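Local coordinates for protein alpha-galactosidase (Thermus thermophilus, PDB 6LCJ) that probably hydrolyses terminal alpha-galactosides, as expected of a GH36-type alpha-galactosidase, and assembles into a hexamer, at residues G356-P361 / T376-R381. Sequence-based numbering, arbitrary orientation.
Sequences GPDVAP and TGPGLR
Asp358 and Gly379 join the two backbones, which run 42° apart end to end. Gly379 N donates to Asp358 O over 2.9 Å, nearly straight at 163°. Pro378 CA adds a C-H...O contact to Asp358 O at 3.2 Å, so one carbonyl receives two neighbouring donors. A second, indirect link runs through a water that accepts from Asp358 N and donates to Thr376 O, 3.0 Å from the water oxygen. Pro357, Pro378 and Ala360 supply much of the apolar surface. Pro357 turns its ring toward the backbone carbonyls of Thr376 and Gly377, its CB 3.5 Å from Thr376 O. Pro378 CB touches both Asp358 CB and Ala360 CB, 3.9 Å from the latter, while the methyl of Ala360 also packs on the Gly379 backbone. Val359 directs its CB bond away, yet its CG1, anti to its carbonyl carbon (chi1 -65°), meets Leu380 CD1 at 3.9 Å, the two side chains running alongside each other in a common direction against helix 415-428. The Asp358 carboxylate turns instead to Arg354, in a salt bridge. Gly379 is the N-cap of helix 380-388, so the loop after barrel strand 352-354 is tied by its backbone to the start of that helix, beyond the intervening helix 366-371. At this junction of the TIM-barrel domain Asp358 O and Gly379 N are thus paired directly, Asp358 N and Thr376 O through water, beside apolar contacts.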
# COMPACT_ATOMS: atom_id res chain seq x y z
N GLY E 356 0.76 26.81 30.80
CA GLY E 356 -0.04 25.65 30.50
C GLY E 356 -1.17 25.91 29.52
O GLY E 356 -1.51 27.06 29.20
N PRO E 357 -1.77 24.83 29.04
CA PRO E 357 -3.04 24.93 28.31
C PRO E 357 -4.05 25.80 29.03
O PRO E 357 -3.97 26.00 30.25
CB PRO E 357 -3.53 23.48 28.25
CG PRO E 357 -2.31 22.66 28.38
CD PRO E 357 -1.39 23.42 29.27
N ASP E 358 -4.99 26.34 28.28
CA ASP E 358 -6.12 27.04 28.86
C ASP E 358 -6.80 26.20 29.93
O ASP E 358 -7.02 24.99 29.75
CB ASP E 358 -7.14 27.37 27.77
CG ASP E 358 -6.67 28.46 26.86
OD1 ASP E 358 -5.55 29.01 27.07
OD2 ASP E 358 -7.45 28.76 25.93
N VAL E 359 -7.17 26.84 31.03
CA VAL E 359 -8.16 26.22 31.88
C VAL E 359 -9.48 26.23 31.12
O VAL E 359 -9.63 26.88 30.09
CB VAL E 359 -8.30 26.94 33.24
CG1 VAL E 359 -7.01 26.80 34.04
CG2 VAL E 359 -8.68 28.40 33.02
N ALA E 360 -10.44 25.48 31.62
CA ALA E 360 -11.78 25.46 31.07
C ALA E 360 -12.70 25.17 32.24
O ALA E 360 -12.23 24.77 33.32
CB ALA E 360 -11.91 24.40 29.96
N PRO E 361 -14.03 25.36 32.07
CA PRO E 361 -14.95 25.06 33.17
C PRO E 361 -15.27 23.56 33.30
O PRO E 361 -16.42 23.16 33.46
CB PRO E 361 -16.19 25.89 32.82
CG PRO E 361 -16.11 26.17 31.35
CD PRO E 361 -14.75 25.74 30.85
N THR E 376 -3.02 19.42 24.95
CA THR E 376 -2.82 20.86 24.94
C THR E 376 -4.12 21.64 24.84
O THR E 376 -4.09 22.88 24.82
CB THR E 376 -1.89 21.29 23.79
OG1 THR E 376 -2.61 21.31 22.55
CG2 THR E 376 -0.67 20.37 23.66
N GLY E 377 -5.27 20.96 24.80
CA GLY E 377 -6.53 21.64 24.68
C GLY E 377 -7.02 22.13 26.03
O GLY E 377 -6.54 21.71 27.08
N PRO E 378 -8.00 23.04 26.01
CA PRO E 378 -8.54 23.58 27.26
C PRO E 378 -9.03 22.50 28.21
O PRO E 378 -9.67 21.52 27.79
CB PRO E 378 -9.70 24.47 26.79
CG PRO E 378 -9.35 24.82 25.38
CD PRO E 378 -8.62 23.64 24.82
N GLY E 379 -8.75 22.70 29.49
CA GLY E 379 -9.16 21.78 30.53
C GLY E 379 -8.32 21.96 31.77
O GLY E 379 -7.11 22.17 31.66
N LEU E 380 -8.94 21.90 32.95
CA LEU E 380 -8.20 22.19 34.17
C LEU E 380 -7.06 21.19 34.37
O LEU E 380 -5.94 21.58 34.75
CB LEU E 380 -9.14 22.17 35.37
CG LEU E 380 -8.42 22.50 36.68
CD1 LEU E 380 -7.71 23.85 36.55
CD2 LEU E 380 -9.38 22.49 37.86
N ARG E 381 -7.31 19.92 34.10
CA ARG E 381 -6.27 18.92 34.30
C ARG E 381 -5.08 19.17 33.38
O ARG E 381 -3.93 19.12 33.82
CB ARG E 381 -6.82 17.53 34.05
CG ARG E 381 -5.82 16.49 34.31
CD ARG E 381 -5.95 15.38 33.34
NE ARG E 381 -5.58 14.11 33.93
CZ ARG E 381 -5.89 12.93 33.40
NH1 ARG E 381 -6.58 12.87 32.26
NH2 ARG E 381 -5.51 11.81 34.00
O HOH W 1 -5.37 25.52 25.30